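Local atomic coordinates of imelysin-like protein (Psychrobacter arcticus, PDB entry 3PF0), a protein that is of unknown function but belongs to the imelysin-like (M75 peptidase) family and is a putative metalloendopeptidase. Residues Q107-P119 / L227-E239. Sequence-based numbering, arbitrary orientation.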
loop_
_atom_site.group_PDB
_atom_site.type_symbol
_atom_site.label_atom_id
_atom_site.label_comp_id
_atom_site.label_asym_id
_atom_site.label_seq_id
_atom_site.Cartn_x
_atom_site.Cartn_y
_atom_site.Cartn_z
ATOM N N GLN A 107 -4.491 -5.085 -3.050
ATOM C CA GLN A 107 -3.219 -5.073 -3.784
ATOM C C GLN A 107 -2.947 -3.674 -4.398
ATOM O O GLN A 107 -1.812 -3.199 -4.323
ATOM C CB GLN A 107 -3.210 -6.150 -4.875
ATOM C CG GLN A 107 -3.012 -7.566 -4.325
ATOM C CD GLN A 107 -3.066 -8.596 -5.418
ATOM O OE1 GLN A 107 -4.121 -8.897 -5.978
ATOM N NE2 GLN A 107 -1.933 -9.193 -5.723
ATOM N N ALA A 108 -3.991 -3.021 -4.973
ATOM C CA ALA A 108 -3.911 -1.678 -5.572
ATOM C C ALA A 108 -3.585 -0.622 -4.512
ATOM O O ALA A 108 -2.770 0.261 -4.762
ATOM C CB ALA A 108 -5.214 -1.319 -6.285
ATOM N N TRP A 109 -4.197 -0.714 -3.336
ATOM C CA TRP A 109 -3.896 0.239 -2.272
ATOM C C TRP A 109 -2.500 -0.005 -1.688
ATOM O O TRP A 109 -1.826 0.966 -1.333
ATOM C CB TRP A 109 -4.945 0.233 -1.171
ATOM C CG TRP A 109 -4.600 1.178 -0.054
ATOM C CD1 TRP A 109 -4.133 0.845 1.182
ATOM C CD2 TRP A 109 -4.528 2.611 -0.138
ATOM N NE1 TRP A 109 -3.821 1.983 1.892
ATOM C CE2 TRP A 109 -4.027 3.079 1.095
ATOM C CE3 TRP A 109 -4.827 3.546 -1.146
ATOM C CZ2 TRP A 109 -3.851 4.443 1.363
ATOM C CZ3 TRP A 109 -4.641 4.896 -0.882
ATOM C CH2 TRP A 109 -4.164 5.333 0.358
ATOM N N ALA A 110 -2.055 -1.279 -1.618
ATOM C CA ALA A 110 -0.713 -1.629 -1.129
ATOM C C ALA A 110 0.342 -0.942 -2.000
ATOM O O ALA A 110 1.322 -0.422 -1.477
ATOM C CB ALA A 110 -0.510 -3.143 -1.125
ATOM N N SER A 111 0.090 -0.876 -3.322
ATOM C CA SER A 111 0.949 -0.192 -4.284
ATOM C C SER A 111 0.915 1.322 -4.049
ATOM O O SER A 111 1.976 1.932 -3.954
ATOM C CB SER A 111 0.516 -0.535 -5.705
ATOM O OG SER A 111 0.817 -1.902 -5.938
ATOM N N ALA A 112 -0.286 1.916 -3.878
ATOM C CA ALA A 112 -0.466 3.361 -3.614
ATOM C C ALA A 112 0.203 3.809 -2.290
ATOM O O ALA A 112 0.527 4.993 -2.127
ATOM C CB ALA A 112 -1.954 3.715 -3.589
ATOM N N GLU A 113 0.453 2.854 -1.369
ATOM C CA GLU A 113 1.100 3.125 -0.076
ATOM C C GLU A 113 2.600 3.490 -0.227
ATOM O O GLU A 113 3.243 3.834 0.768
ATOM C CB GLU A 113 0.927 1.937 0.875
ATOM C CG GLU A 113 -0.408 1.976 1.596
ATOM C CD GLU A 113 -0.679 0.842 2.562
ATOM O OE1 GLU A 113 -0.059 -0.233 2.412
ATOM O OE2 GLU A 113 -1.555 1.008 3.438
HETATM N N MSE A 114 3.134 3.468 -1.467
HETATM C CA MSE A 114 4.506 3.896 -1.779
HETATM C C MSE A 114 4.676 5.389 -1.412
HETATM O O MSE A 114 5.796 5.842 -1.220
HETATM C CB MSE A 114 4.829 3.652 -3.272
HETATM C CG MSE A 114 4.101 4.605 -4.220
HETATM SE SE MSE A 114 4.536 4.386 -6.099
HETATM C CE MSE A 114 2.798 3.931 -6.741
ATOM N N VAL A 115 3.547 6.139 -1.359
ATOM C CA VAL A 115 3.433 7.548 -0.969
ATOM C C VAL A 115 2.893 7.557 0.475
ATOM O O VAL A 115 1.824 7.000 0.731
ATOM C CB VAL A 115 2.540 8.350 -1.968
ATOM C CG1 VAL A 115 2.267 9.770 -1.478
ATOM C CG2 VAL A 115 3.171 8.382 -3.352
ATOM N N ASN A 116 3.656 8.123 1.417
ATOM C CA ASN A 116 3.277 8.175 2.836
ATOM C C ASN A 116 3.035 9.635 3.287
ATOM O O ASN A 116 3.013 9.926 4.482
ATOM C CB ASN A 116 4.370 7.506 3.697
ATOM C CG ASN A 116 5.671 8.278 3.769
ATOM O OD1 ASN A 116 5.960 9.154 2.937
ATOM N ND2 ASN A 116 6.463 8.009 4.803
ATOM N N PHE A 117 2.836 10.539 2.325
ATOM C CA PHE A 117 2.639 11.957 2.596
ATOM C C PHE A 117 1.535 12.522 1.722
ATOM O O PHE A 117 1.067 11.850 0.806
ATOM C CB PHE A 117 3.968 12.711 2.350
ATOM C CG PHE A 117 4.500 12.613 0.937
ATOM C CD1 PHE A 117 5.266 11.520 0.538
ATOM C CD2 PHE A 117 4.266 13.630 0.015
ATOM C CE1 PHE A 117 5.746 11.424 -0.773
ATOM C CE2 PHE A 117 4.751 13.536 -1.294
ATOM C CZ PHE A 117 5.498 12.440 -1.676
ATOM N N GLY A 118 1.145 13.757 2.002
ATOM C CA GLY A 118 0.156 14.479 1.215
ATOM C C GLY A 118 -1.304 14.132 1.429
ATOM O O GLY A 118 -1.719 13.839 2.548
ATOM N N PRO A 119 -2.116 14.236 0.349
ATOM C CA PRO A 119 -3.573 14.024 0.460
ATOM C C PRO A 119 -4.028 12.753 1.186
ATOM O O PRO A 119 -5.042 12.812 1.884
ATOM C CB PRO A 119 -4.030 13.968 -0.998
ATOM C CG PRO A 119 -3.031 14.741 -1.733
ATOM C CD PRO A 119 -1.736 14.619 -1.025
ATOM N N LEU A 227 12.527 15.450 -4.177
ATOM C CA LEU A 227 13.309 14.233 -4.365
ATOM C C LEU A 227 13.584 13.556 -3.012
ATOM O O LEU A 227 13.470 12.330 -2.909
ATOM C CB LEU A 227 14.620 14.567 -5.090
ATOM C CG LEU A 227 15.343 13.404 -5.775
ATOM C CD1 LEU A 227 14.734 13.107 -7.145
ATOM C CD2 LEU A 227 16.828 13.703 -5.918
ATOM N N ASN A 228 13.875 14.360 -1.967
ATOM C CA ASN A 228 14.143 13.843 -0.625
ATOM C C ASN A 228 12.902 13.157 -0.034
ATOM O O ASN A 228 13.020 12.047 0.485
ATOM C CB ASN A 228 14.645 14.944 0.316
ATOM C CG ASN A 228 15.288 14.395 1.569
ATOM O OD1 ASN A 228 16.392 13.844 1.537
ATOM N ND2 ASN A 228 14.601 14.501 2.696
ATOM N N GLN A 229 11.720 13.798 -0.147
ATOM C CA GLN A 229 10.463 13.274 0.376
ATOM C C GLN A 229 10.043 12.007 -0.355
ATOM O O GLN A 229 9.587 11.069 0.296
ATOM C CB GLN A 229 9.336 14.326 0.304
ATOM C CG GLN A 229 8.151 13.973 1.220
ATOM C CD GLN A 229 7.284 15.134 1.629
ATOM O OE1 GLN A 229 7.036 16.082 0.869
ATOM N NE2 GLN A 229 6.735 15.037 2.824
ATOM N N TRP A 230 10.180 11.988 -1.693
ATOM C CA TRP A 230 9.814 10.863 -2.549
ATOM C C TRP A 230 10.611 9.585 -2.188
ATOM O O TRP A 230 9.998 8.544 -1.962
ATOM C CB TRP A 230 10.000 11.238 -4.035
ATOM C CG TRP A 230 10.002 10.083 -5.005
ATOM C CD1 TRP A 230 11.035 9.693 -5.801
ATOM C CD2 TRP A 230 8.924 9.169 -5.270
ATOM N NE1 TRP A 230 10.665 8.609 -6.565
ATOM C CE2 TRP A 230 9.373 8.268 -6.264
ATOM C CE3 TRP A 230 7.627 9.009 -4.747
ATOM C CZ2 TRP A 230 8.570 7.231 -6.756
ATOM C CZ3 TRP A 230 6.835 7.978 -5.231
ATOM C CH2 TRP A 230 7.302 7.110 -6.232
ATOM N N PHE A 231 11.952 9.664 -2.122
ATOM C CA PHE A 231 12.772 8.492 -1.833
ATOM C C PHE A 231 12.693 8.071 -0.364
ATOM O O PHE A 231 12.858 6.883 -0.072
ATOM C CB PHE A 231 14.223 8.695 -2.272
ATOM C CG PHE A 231 14.372 8.558 -3.762
ATOM C CD1 PHE A 231 14.400 7.304 -4.361
ATOM C CD2 PHE A 231 14.430 9.681 -4.577
ATOM C CE1 PHE A 231 14.507 7.177 -5.746
ATOM C CE2 PHE A 231 14.523 9.553 -5.963
ATOM C CZ PHE A 231 14.563 8.302 -6.537
ATOM N N ASN A 232 12.402 9.012 0.552
ATOM C CA ASN A 232 12.224 8.644 1.950
ATOM C C ASN A 232 10.885 7.924 2.105
ATOM O O ASN A 232 10.757 7.043 2.953
ATOM C CB ASN A 232 12.333 9.844 2.876
ATOM C CG ASN A 232 13.749 10.062 3.323
ATOM O OD1 ASN A 232 14.235 9.387 4.237
ATOM N ND2 ASN A 232 14.471 10.934 2.626
ATOM N N SER A 233 9.915 8.263 1.241
ATOM C CA SER A 233 8.607 7.623 1.190
ATOM C C SER A 233 8.779 6.173 0.725
ATOM O O SER A 233 8.161 5.273 1.294
ATOM C CB SER A 233 7.675 8.384 0.250
ATOM O OG SER A 233 6.356 7.871 0.313
ATOM N N LEU A 234 9.636 5.957 -0.299
ATOM C CA LEU A 234 9.927 4.627 -0.835
ATOM C C LEU A 234 10.674 3.806 0.197
ATOM O O LEU A 234 10.376 2.619 0.356
ATOM C CB LEU A 234 10.718 4.689 -2.153
ATOM C CG LEU A 234 10.002 5.277 -3.378
ATOM C CD1 LEU A 234 10.929 5.288 -4.575
ATOM C CD2 LEU A 234 8.710 4.518 -3.709
ATOM N N LEU A 235 11.604 4.448 0.938
ATOM C CA LEU A 235 12.366 3.791 2.008
ATOM C C LEU A 235 11.406 3.362 3.133
ATOM O O LEU A 235 11.545 2.247 3.650
ATOM C CB LEU A 235 13.486 4.716 2.533
ATOM C CG LEU A 235 14.244 4.313 3.819
ATOM C CD1 LEU A 235 14.996 2.979 3.669
ATOM C CD2 LEU A 235 15.190 5.414 4.241
ATOM N N SER A 236 10.427 4.245 3.482
ATOM C CA SER A 236 9.416 3.993 4.514
ATOM C C SER A 236 8.543 2.795 4.143
ATOM O O SER A 236 8.135 2.050 5.023
ATOM C CB SER A 236 8.545 5.229 4.723
ATOM O OG SER A 236 7.582 5.029 5.745
ATOM N N LEU A 237 8.261 2.611 2.831
ATOM C CA LEU A 237 7.438 1.504 2.325
ATOM C C LEU A 237 8.044 0.147 2.718
ATOM O O LEU A 237 7.334 -0.697 3.259
ATOM C CB LEU A 237 7.268 1.598 0.786
ATOM C CG LEU A 237 6.447 0.482 0.106
ATOM C CD1 LEU A 237 4.961 0.587 0.446
ATOM C CD2 LEU A 237 6.620 0.517 -1.388
ATOM N N VAL A 238 9.347 -0.048 2.461
ATOM C CA VAL A 238 10.051 -1.299 2.749
ATOM C C VAL A 238 10.397 -1.392 4.263
ATOM O O VAL A 238 10.398 -2.504 4.801
ATOM C CB VAL A 238 11.272 -1.506 1.799
ATOM C CG1 VAL A 238 12.189 -0.295 1.766
ATOM C CG2 VAL A 238 12.048 -2.794 2.095
ATOM N N GLU A 239 10.653 -0.249 4.944
ATOM C CA GLU A 239 10.970 -0.268 6.374
ATOM C C GLU A 239 9.745 -0.692 7.199
ATOM O O GLU A 239 9.873 -1.595 8.022
ATOM C CB GLU A 239 11.525 1.082 6.851
ATOM C CG GLU A 239 12.970 0.980 7.318
ATOM C CD GLU A 239 13.777 2.261 7.433
ATOM O OE1 GLU A 239 13.182 3.363 7.393
ATOM O OE2 GLU A 239 15.016 2.156 7.578
HETATM O O HOH W 1 5.664 4.478 2.062
HETATM O O HOH W 2 9.265 9.020 5.205
HETATM O O HOH W 3 5.081 5.773 6.533
#
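F117 lies flat against Q229: its ring and the side-chain amide are only 6° from parallel, and Q229 CG sits over the ring centre, 3.8 Å from the centroid, in a CH-pi contact. V115 CG1 lies over the opposite face, offset toward the rim, and S233 CB is at the ring edge, 3.7 Å from F117 CE1. With an alanine here, the Q229 amide would probably lose the flat surface it stacks on, and a gap would open beside S233 CB. Next to the ring, the buried S233 hydroxyl receives N116 N (N116 N to S233 OG, 2.9 Å) in a bent bond of 137°, while M114 O lies 2.6 Å from the same OG. This packed side continues into an apolar patch. The selenium of selenomethionine M114, carried there by chi1 of 71° and an extended chi2, meets the edge of the W230 indole, 3.9 Å from CH2, a Met-aromatic contact; M114 CB packs on L234 CD2 and L237 CD2. The N116 side is wetter: a water accepts from N116 ND2 and bonds weakly to N232 O. Another donates to both E113 O and S233 O, bridging the backbones. In this all-helical fold the turn and loop after helix 92-112 thus pack on helix 225-250, while helix 48-84 touches M114 and V115 and helix 268-283 touches M114 and L234.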